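Local atomic coordinates of Udp-n-acetylglucosamine pyrophosphorylase (Trypanosoma brucei, PDB entry 4BQH), a protein that probably catalyses the formation of UDP-N-acetylglucosamine and diphosphate from UTP and N-acetyl-alpha-D-glucosamine 1-phosphate. Residues V318-R323 with L350-A355; T308-G313 with I425-R430; A302-K307 with G421-M426. All blocks are in the same frame, centred on the assembly; numbering follows the deposited sequence.

Interaction 1 of 3, residues V318-R323 with L350-A355; sequences VGVFVR and LKFNCA
With CG anti to the carbonyl carbon (chi1 -70°), the ring of Phe-352 swings over to the valines of 320-323. Val-322 sets CG1 likewise anti to its own carbonyl carbon (chi1 -52°). This methyl meets the ring obliquely at CE1, 3.7 Å from Val-322 CG1. Val-320 crosses the Phe-352 side chain at about a right angle and touches with CG2, 4.1 Å from Phe-352 CB. At the other end both methyls of Val-318 pack on Ala-355; Val-318 CG1 is 3.7 Å from Ala-355 CB. The backbones meet between these groups. Phe-321 N donates to Cys-354 O over 3.0 Å, in a nearly straight bond (168° at the hydrogen). The same oxygen lies in the plane of the Phe-321 ring, at its edge. A water bridges the next pair of backbone groups: it donates to Phe-321 O at 2.8 Å and accepts from Cys-354 N at 3.0 Å. The Phe-321 ring itself reaches Val-306, Thr-308 and Phe-423. The arrangement is a single beta bridge, Val-320 with Ala-355, extended by water. It joins the small antiparallel sheet of strand 320-324 to the first residue of strand 355-357 in the mixed sheet of this GT-A clan domain.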
loop_
_atom_site.group_PDB
_atom_site.type_symbol
_atom_site.label_atom_id
_atom_site.label_comp_id
_atom_site.label_asym_id
_atom_site.label_seq_id
_atom_site.Cartn_x
_atom_site.Cartn_y
_atom_site.Cartn_z
ATOM N N VAL A 318 -4.331 -5.920 15.688
ATOM C CA VAL A 318 -4.503 -5.696 14.259
ATOM C C VAL A 318 -6.015 -5.734 13.965
ATOM O O VAL A 318 -6.777 -6.330 14.720
ATOM C CB VAL A 318 -3.762 -6.784 13.457
ATOM C CG1 VAL A 318 -4.318 -8.163 13.775
ATOM C CG2 VAL A 318 -3.837 -6.529 11.955
ATOM N N GLY A 319 -6.446 -5.071 12.900
ATOM C CA GLY A 319 -7.859 -5.099 12.555
ATOM C C GLY A 319 -8.171 -6.404 11.842
ATOM O O GLY A 319 -7.287 -6.996 11.241
ATOM N N VAL A 320 -9.418 -6.873 11.947
ATOM C CA VAL A 320 -9.840 -8.096 11.236
ATOM C C VAL A 320 -11.024 -7.813 10.342
ATOM O O VAL A 320 -11.841 -6.918 10.629
ATOM C CB VAL A 320 -10.182 -9.281 12.167
ATOM C CG1 VAL A 320 -8.926 -9.720 12.956
ATOM C CG2 VAL A 320 -11.321 -8.899 13.118
ATOM N N PHE A 321 -11.077 -8.535 9.214
ATOM C CA PHE A 321 -12.208 -8.364 8.296
ATOM C C PHE A 321 -13.460 -9.046 8.799
ATOM O O PHE A 321 -13.415 -10.179 9.331
ATOM C CB PHE A 321 -11.871 -8.854 6.895
ATOM C CG PHE A 321 -11.132 -7.834 6.090
ATOM C CD1 PHE A 321 -9.760 -7.762 6.164
ATOM C CD2 PHE A 321 -11.821 -6.899 5.307
ATOM C CE1 PHE A 321 -9.063 -6.788 5.459
ATOM C CE2 PHE A 321 -11.133 -5.935 4.573
ATOM C CZ PHE A 321 -9.745 -5.877 4.675
ATOM N N VAL A 322 -14.577 -8.337 8.646
ATOM C CA VAL A 322 -15.891 -8.841 9.067
ATOM C C VAL A 322 -16.928 -8.438 8.022
ATOM O O VAL A 322 -16.707 -7.517 7.234
ATOM C CB VAL A 322 -16.325 -8.253 10.434
ATOM C CG1 VAL A 322 -15.236 -8.434 11.495
ATOM C CG2 VAL A 322 -16.669 -6.774 10.316
ATOM N N ARG A 323 -18.068 -9.126 8.043
ATOM C CA ARG A 323 -19.228 -8.695 7.266
ATOM C C ARG A 323 -20.363 -8.398 8.241
ATOM O O ARG A 323 -20.695 -9.228 9.096
ATOM C CB ARG A 323 -19.658 -9.774 6.277
ATOM C CG ARG A 323 -20.593 -9.218 5.209
ATOM C CD ARG A 323 -21.087 -10.289 4.261
ATOM N NE ARG A 323 -22.046 -11.171 4.911
ATOM C CZ ARG A 323 -22.519 -12.287 4.364
ATOM N NH1 ARG A 323 -22.109 -12.655 3.157
ATOM N NH2 ARG A 323 -23.385 -13.038 5.031
ATOM N N LEU A 350 -8.881 -19.319 15.485
ATOM C CA LEU A 350 -9.748 -18.185 15.811
ATOM C C LEU A 350 -10.849 -18.054 14.770
ATOM O O LEU A 350 -10.618 -18.273 13.587
ATOM C CB LEU A 350 -8.954 -16.872 15.856
ATOM C CG LEU A 350 -7.924 -16.622 16.962
ATOM C CD1 LEU A 350 -7.023 -15.470 16.556
ATOM C CD2 LEU A 350 -8.582 -16.298 18.305
ATOM N N LYS A 351 -12.051 -17.695 15.225
ATOM C CA LYS A 351 -13.187 -17.466 14.335
ATOM C C LYS A 351 -12.953 -16.222 13.469
ATOM O O LYS A 351 -13.307 -16.217 12.289
ATOM C CB LYS A 351 -14.480 -17.297 15.153
ATOM C CG LYS A 351 -14.981 -18.603 15.785
ATOM C CD LYS A 351 -16.293 -18.395 16.547
ATOM C CE LYS A 351 -16.776 -19.695 17.185
ATOM N NZ LYS A 351 -17.801 -19.437 18.242
ATOM N N PHE A 352 -12.356 -15.192 14.063
ATOM C CA PHE A 352 -12.022 -13.966 13.319
ATOM C C PHE A 352 -10.536 -13.986 13.054
ATOM O O PHE A 352 -9.742 -13.576 13.890
ATOM C CB PHE A 352 -12.389 -12.734 14.128
ATOM C CG PHE A 352 -13.874 -12.513 14.264
ATOM C CD1 PHE A 352 -14.560 -11.746 13.318
ATOM C CD2 PHE A 352 -14.580 -13.046 15.344
ATOM C CE1 PHE A 352 -15.930 -11.519 13.443
ATOM C CE2 PHE A 352 -15.955 -12.826 15.467
ATOM C CZ PHE A 352 -16.625 -12.063 14.519
ATOM N N ASN A 353 -10.164 -14.485 11.879
ATOM C CA ASN A 353 -8.767 -14.835 11.629
ATOM C C ASN A 353 -8.242 -14.276 10.303
ATOM O O ASN A 353 -7.264 -14.769 9.757
ATOM C CB ASN A 353 -8.623 -16.371 11.655
ATOM C CG ASN A 353 -7.189 -16.814 11.905
ATOM O OD1 ASN A 353 -6.442 -16.161 12.643
ATOM N ND2 ASN A 353 -6.819 -17.952 11.327
ATOM N N CYS A 354 -8.895 -13.237 9.782
ATOM C CA CYS A 354 -8.391 -12.590 8.546
ATOM C C CYS A 354 -7.918 -11.196 8.903
ATOM O O CYS A 354 -8.689 -10.240 8.842
ATOM C CB CYS A 354 -9.475 -12.543 7.464
ATOM S SG CYS A 354 -9.965 -14.190 6.891
ATOM N N ALA A 355 -6.662 -11.097 9.328
ATOM C CA ALA A 355 -6.090 -9.795 9.728
ATOM C C ALA A 355 -5.743 -8.903 8.532
ATOM O O ALA A 355 -5.183 -9.356 7.526
ATOM C CB ALA A 355 -4.857 -10.014 10.604
HETATM O O HOH W 1 -11.681 -12.227 10.242
#

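Interaction 2 of 3, residues T308-G313 with I425-R430; sequences TCPKRG and IMQVDR
Pro-310 O is gripped by Arg-430 in two ways. Arg-430 NH2 donates to Pro-310 O directly over 2.9 Å, and the oxygen lies almost in the guanidinium plane. A water donates to Pro-310 O at 2.7 Å and accepts from Arg-430 NE at 2.9 Å. Direct and water-mediated bonds together should fix the rotation of the guanidinium. Its face is met by Arg-312 CG, 3.8 Å above the plane and over its centre. In return Arg-430 CD lies over a face of the Arg-312 guanidinium, and the two planes are 30° apart. The like charges are probably offset by acids: Arg-430 NH1 pairs with Glu-316 and Arg-312 NH2 with Asp-431. Nearer the sheet, Thr-308 OG1 donates to Gln-427 OE1 over 2.7 Å. The Gln-427 chain makes this possible by bending at chi2 (99°), which turns its amide back to the neighbouring strand. Gln-427 NE2 bonds instead to Asn-353 O. Cys-309 SG packs against segment 425-430, 3.9 Å from Val-428 CG2 and 3.6 Å from Arg-430 CA. The backbone bonds continue the strand pairing: Thr-308 N donates to Met-426 O at 3.0 Å, and Val-428 N to Thr-308 O. Thr-308 and Gln-427 thus form a parallel beta bridge. It continues the parallel pairing of strands 304-309 and 423-427 in the mixed sheet of the GT-A clan fold.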
loop_
_atom_site.group_PDB
_atom_site.type_symbol
_atom_site.label_atom_id
_atom_site.label_comp_id
_atom_site.label_asym_id
_atom_site.label_seq_id
_atom_site.Cartn_x
_atom_site.Cartn_y
_atom_site.Cartn_z
ATOM N N THR A 308 -5.147 -10.828 3.395
ATOM C CA THR A 308 -5.253 -10.929 4.857
ATOM C C THR A 308 -4.329 -12.041 5.312
ATOM O O THR A 308 -3.930 -12.877 4.500
ATOM C CB THR A 308 -6.688 -11.270 5.288
ATOM O OG1 THR A 308 -7.113 -12.481 4.639
ATOM C CG2 THR A 308 -7.634 -10.135 4.868
ATOM N N CYS A 309 -3.998 -12.054 6.599
ATOM C CA CYS A 309 -3.159 -13.107 7.180
ATOM C C CYS A 309 -3.829 -13.641 8.458
ATOM O O CYS A 309 -4.518 -12.884 9.144
ATOM C CB CYS A 309 -1.787 -12.514 7.560
ATOM S SG CYS A 309 -0.844 -12.006 6.102
ATOM N N PRO A 310 -3.595 -14.918 8.808
ATOM C CA PRO A 310 -4.028 -15.369 10.132
ATOM C C PRO A 310 -3.414 -14.486 11.243
ATOM O O PRO A 310 -2.281 -14.003 11.102
ATOM C CB PRO A 310 -3.468 -16.801 10.241
ATOM C CG PRO A 310 -3.035 -17.192 8.862
ATOM C CD PRO A 310 -2.821 -15.941 8.073
ATOM N N LYS A 311 -4.133 -14.274 12.336
ATOM C CA LYS A 311 -3.565 -13.540 13.474
ATOM C C LYS A 311 -2.427 -14.337 14.110
ATOM O O LYS A 311 -2.461 -15.561 14.111
ATOM C CB LYS A 311 -4.623 -13.219 14.542
ATOM C CG LYS A 311 -5.778 -12.372 14.004
ATOM C CD LYS A 311 -6.201 -11.270 14.960
ATOM C CE LYS A 311 -6.340 -11.717 16.401
ATOM N NZ LYS A 311 -6.759 -10.646 17.342
ATOM N N ARG A 312 -1.440 -13.628 14.649
ATOM C CA ARG A 312 -0.312 -14.274 15.331
ATOM C C ARG A 312 -0.720 -14.917 16.662
ATOM O O ARG A 312 -0.121 -15.911 17.111
ATOM C CB ARG A 312 0.836 -13.271 15.504
ATOM C CG ARG A 312 1.766 -13.249 14.305
ATOM C CD ARG A 312 2.774 -14.394 14.413
ATOM N NE ARG A 312 3.060 -14.963 13.103
ATOM C CZ ARG A 312 4.101 -14.618 12.358
ATOM N NH1 ARG A 312 4.967 -13.726 12.821
ATOM N NH2 ARG A 312 4.272 -15.171 11.162
ATOM N N GLY A 313 -1.745 -14.347 17.273
ATOM C CA GLY A 313 -2.387 -14.927 18.458
ATOM C C GLY A 313 -3.616 -14.078 18.731
ATOM O O GLY A 313 -3.783 -13.035 18.105
ATOM N N ILE A 425 -11.648 -12.132 -0.398
ATOM C CA ILE A 425 -10.505 -12.196 0.520
ATOM C C ILE A 425 -9.523 -13.222 -0.023
ATOM O O ILE A 425 -9.932 -14.326 -0.449
ATOM C CB ILE A 425 -10.969 -12.681 1.902
ATOM C CG1 ILE A 425 -11.763 -11.557 2.595
ATOM C CG2 ILE A 425 -9.760 -13.127 2.751
ATOM C CD1 ILE A 425 -12.546 -11.998 3.826
ATOM N N MET A 426 -8.232 -12.880 0.010
ATOM C CA MET A 426 -7.165 -13.841 -0.288
ATOM C C MET A 426 -6.279 -13.927 0.967
ATOM O O MET A 426 -5.610 -12.969 1.315
ATOM C CB MET A 426 -6.363 -13.417 -1.529
ATOM C CG MET A 426 -5.331 -14.456 -1.973
ATOM S SD MET A 426 -4.671 -14.028 -3.611
ATOM C CE MET A 426 -3.564 -12.763 -3.205
ATOM N N GLN A 427 -6.352 -15.057 1.660
ATOM C CA GLN A 427 -5.592 -15.256 2.898
ATOM C C GLN A 427 -4.205 -15.766 2.492
ATOM O O GLN A 427 -4.102 -16.808 1.871
ATOM C CB GLN A 427 -6.306 -16.251 3.818
ATOM C CG GLN A 427 -5.591 -16.509 5.157
ATOM C CD GLN A 427 -6.177 -15.718 6.324
ATOM O OE1 GLN A 427 -6.334 -14.494 6.253
ATOM N NE2 GLN A 427 -6.495 -16.424 7.412
ATOM N N VAL A 428 -3.166 -15.017 2.854
ATOM C CA VAL A 428 -1.797 -15.289 2.407
ATOM C C VAL A 428 -0.876 -15.564 3.604
ATOM O O VAL A 428 -1.238 -15.328 4.751
ATOM C CB VAL A 428 -1.209 -14.144 1.527
ATOM C CG1 VAL A 428 -2.029 -13.949 0.261
ATOM C CG2 VAL A 428 -1.092 -12.822 2.307
ATOM N N ASP A 429 0.320 -16.049 3.280
ATOM C CA ASP A 429 1.353 -16.410 4.219
ATOM C C ASP A 429 2.084 -15.144 4.696
ATOM O O ASP A 429 2.826 -14.539 3.928
ATOM C CB ASP A 429 2.305 -17.352 3.450
ATOM C CG ASP A 429 3.185 -18.182 4.345
ATOM O OD1 ASP A 429 3.712 -17.629 5.343
ATOM O OD2 ASP A 429 3.373 -19.396 4.000
ATOM N N ARG A 430 1.914 -14.771 5.964
ATOM C CA ARG A 430 2.424 -13.495 6.476
ATOM C C ARG A 430 3.923 -13.366 6.237
ATOM O O ARG A 430 4.418 -12.330 5.821
ATOM C CB ARG A 430 2.122 -13.336 7.978
ATOM C CG ARG A 430 2.597 -11.999 8.551
ATOM C CD ARG A 430 2.489 -11.973 10.074
ATOM N NE ARG A 430 1.110 -12.152 10.526
ATOM C CZ ARG A 430 0.439 -11.287 11.299
ATOM N NH1 ARG A 430 0.996 -10.148 11.699
ATOM N NH2 ARG A 430 -0.808 -11.569 11.664
HETATM O O HOH W 2 0.132 -14.894 10.385
#

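Interaction 3 of 3, residues A302-K307 with G421-M426; sequences AHVVVK and GAFRIM
Val-304 N and His-303 N both donate to Ala-422 O, and from there a parallel beta ladder runs on in the mixed sheet of the GT-A clan fold. His-303 N lies 2.8 Å from Ala-422 O, in the carbonyl plane and on a lone pair. Val-304 N is farther from Ala-422 O, at 3.2 Å, but its bond is the straighter of the two. Beside these bonds, Ala-422 CB meets the edge of the His-303 ring, 3.6 Å from His-303 CD2. Next, Arg-424 N donates to Val-304 O, Val-306 N to Arg-424 O, and Met-426 N to Val-306 O, the last over 2.8 Å. The short strand axes come within 4.7 Å and differ in direction by 22°. On one face of the sheet, Val-304, Val-306, Phe-423 and Ile-425 pack together. Phe-423 has CG anti to the backbone N (chi1 -180°), which carries its ring to the valines. Val-304 CG1 is 3.7 Å from Phe-423 CD1, and Val-306 CG2 is 3.8 Å from Phe-423 CZ; both approach obliquely. Val-306 CG2 also touches Ile-425 CG1. Beyond them the Phe-423 ring stacks with Trp-328. The other face carries Val-305, Lys-307, Arg-424 and Met-426. Helix 291-300 covers part of it, with Phe-293 against Val-305 and Met-426. Lys-307 NZ makes salt bridges to Glu-433 and Asp-290, and Arg-424 NE to Glu-300. The Arg-424 chain bends at chi2, and its NH1 donates to Phe-423 O over 2.9 Å, coming from above the carbonyl plane.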
loop_
_atom_site.group_PDB
_atom_site.type_symbol
_atom_site.label_atom_id
_atom_site.label_comp_id
_atom_site.label_asym_id
_atom_site.label_seq_id
_atom_site.Cartn_x
_atom_site.Cartn_y
_atom_site.Cartn_z
ATOM N N ALA A 302 -14.159 -9.732 -9.279
ATOM C CA ALA A 302 -14.164 -8.915 -8.067
ATOM C C ALA A 302 -13.857 -7.455 -8.400
ATOM O O ALA A 302 -13.077 -7.163 -9.336
ATOM C CB ALA A 302 -13.146 -9.457 -7.080
ATOM N N HIS A 303 -14.498 -6.551 -7.667
ATOM C CA HIS A 303 -14.153 -5.122 -7.700
ATOM C C HIS A 303 -13.186 -4.757 -6.584
ATOM O O HIS A 303 -12.442 -3.783 -6.682
ATOM C CB HIS A 303 -15.418 -4.281 -7.630
ATOM C CG HIS A 303 -16.184 -4.257 -8.931
ATOM N ND1 HIS A 303 -15.751 -3.569 -10.020
ATOM C CD2 HIS A 303 -17.387 -4.875 -9.298
ATOM C CE1 HIS A 303 -16.627 -3.749 -11.044
ATOM N NE2 HIS A 303 -17.643 -4.537 -10.594
ATOM N N VAL A 304 -13.195 -5.542 -5.508
ATOM C CA VAL A 304 -12.198 -5.398 -4.420
ATOM C C VAL A 304 -11.713 -6.782 -4.012
ATOM O O VAL A 304 -12.544 -7.656 -3.726
ATOM C CB VAL A 304 -12.794 -4.707 -3.172
ATOM C CG1 VAL A 304 -11.791 -4.776 -1.997
ATOM C CG2 VAL A 304 -13.144 -3.259 -3.487
ATOM N N VAL A 305 -10.390 -6.977 -3.963
ATOM C CA VAL A 305 -9.813 -8.145 -3.301
ATOM C C VAL A 305 -8.881 -7.625 -2.222
ATOM O O VAL A 305 -8.088 -6.711 -2.485
ATOM C CB VAL A 305 -9.002 -9.044 -4.264
ATOM C CG1 VAL A 305 -8.581 -10.308 -3.545
ATOM C CG2 VAL A 305 -9.846 -9.427 -5.482
ATOM N N VAL A 306 -9.014 -8.168 -1.005
ATOM C CA VAL A 306 -8.088 -7.819 0.071
ATOM C C VAL A 306 -7.195 -9.003 0.398
ATOM O O VAL A 306 -7.634 -10.192 0.381
ATOM C CB VAL A 306 -8.806 -7.335 1.356
ATOM C CG1 VAL A 306 -9.661 -6.099 1.030
ATOM C CG2 VAL A 306 -9.672 -8.445 1.947
ATOM N N LYS A 307 -5.933 -8.696 0.684
ATOM C CA LYS A 307 -5.071 -9.727 1.260
ATOM C C LYS A 307 -5.118 -9.662 2.772
ATOM O O LYS A 307 -5.094 -8.583 3.362
ATOM C CB LYS A 307 -3.617 -9.548 0.823
ATOM C CG LYS A 307 -3.340 -10.177 -0.524
ATOM C CD LYS A 307 -1.845 -10.041 -0.811
ATOM C CE LYS A 307 -1.507 -10.711 -2.128
ATOM N NZ LYS A 307 -0.119 -10.349 -2.565
ATOM N N GLY A 421 -21.485 -11.673 -4.857
ATOM C CA GLY A 421 -20.807 -10.423 -4.467
ATOM C C GLY A 421 -19.506 -10.169 -5.228
ATOM O O GLY A 421 -18.975 -11.061 -5.907
ATOM N N ALA A 422 -18.983 -8.946 -5.092
ATOM C CA ALA A 422 -17.796 -8.523 -5.844
ATOM C C ALA A 422 -16.638 -8.174 -4.896
ATOM O O ALA A 422 -15.676 -7.509 -5.298
ATOM C CB ALA A 422 -18.145 -7.353 -6.761
ATOM N N PHE A 423 -16.764 -8.638 -3.644
ATOM C CA PHE A 423 -15.683 -8.540 -2.638
ATOM C C PHE A 423 -15.067 -9.915 -2.354
ATOM O O PHE A 423 -15.785 -10.886 -2.093
ATOM C CB PHE A 423 -16.243 -7.933 -1.335
ATOM C CG PHE A 423 -15.201 -7.785 -0.243
ATOM C CD1 PHE A 423 -14.453 -6.610 -0.144
ATOM C CD2 PHE A 423 -14.976 -8.795 0.669
ATOM C CE1 PHE A 423 -13.513 -6.455 0.852
ATOM C CE2 PHE A 423 -14.030 -8.651 1.691
ATOM C CZ PHE A 423 -13.296 -7.473 1.772
ATOM N N ARG A 424 -13.741 -10.013 -2.435
ATOM C CA ARG A 424 -13.068 -11.279 -2.138
ATOM C C ARG A 424 -11.903 -11.083 -1.168
ATOM O O ARG A 424 -11.265 -10.021 -1.122
ATOM C CB ARG A 424 -12.547 -11.930 -3.419
ATOM C CG ARG A 424 -13.621 -12.304 -4.457
ATOM C CD ARG A 424 -14.386 -13.513 -3.946
ATOM N NE ARG A 424 -15.432 -13.953 -4.887
ATOM C CZ ARG A 424 -16.701 -13.562 -4.860
ATOM N NH1 ARG A 424 -17.132 -12.674 -3.956
ATOM N NH2 ARG A 424 -17.550 -14.055 -5.769
ATOM N N ILE A 425 -11.648 -12.132 -0.398
ATOM C CA ILE A 425 -10.505 -12.196 0.520
ATOM C C ILE A 425 -9.523 -13.222 -0.023
ATOM O O ILE A 425 -9.932 -14.326 -0.449
ATOM C CB ILE A 425 -10.969 -12.681 1.902
ATOM C CG1 ILE A 425 -11.763 -11.557 2.595
ATOM C CG2 ILE A 425 -9.760 -13.127 2.751
ATOM C CD1 ILE A 425 -12.546 -11.998 3.826
ATOM N N MET A 426 -8.232 -12.880 0.010
ATOM C CA MET A 426 -7.165 -13.841 -0.288
ATOM C C MET A 426 -6.279 -13.927 0.967
ATOM O O MET A 426 -5.610 -12.969 1.315
ATOM C CB MET A 426 -6.363 -13.417 -1.529
ATOM C CG MET A 426 -5.331 -14.456 -1.973
ATOM S SD MET A 426 -4.671 -14.028 -3.611
ATOM C CE MET A 426 -3.564 -12.763 -3.205
#

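Interactions 2 and 3 are successive parts of one parallel pair, strands 304-309 and 423-427. They share Ile-425 and Met-426, and their centres are about 14 Å apart. Interaction 1 is nested in the chain between those strands. Its centre lies about 9 Å from that of interaction 2 and about 15 Å from that of interaction 3. Ala-355 N probably bonds to Cys-309 O at 2.8 Å, linking interactions 1 and 2. Phe-321 CE2 packs 3.9 Å from Phe-423 CZ, linking interactions 1 and 3. The inhibitor pocket is formed by residues between 48 and 401, so segments 421-426 and 425-430 are not part of it.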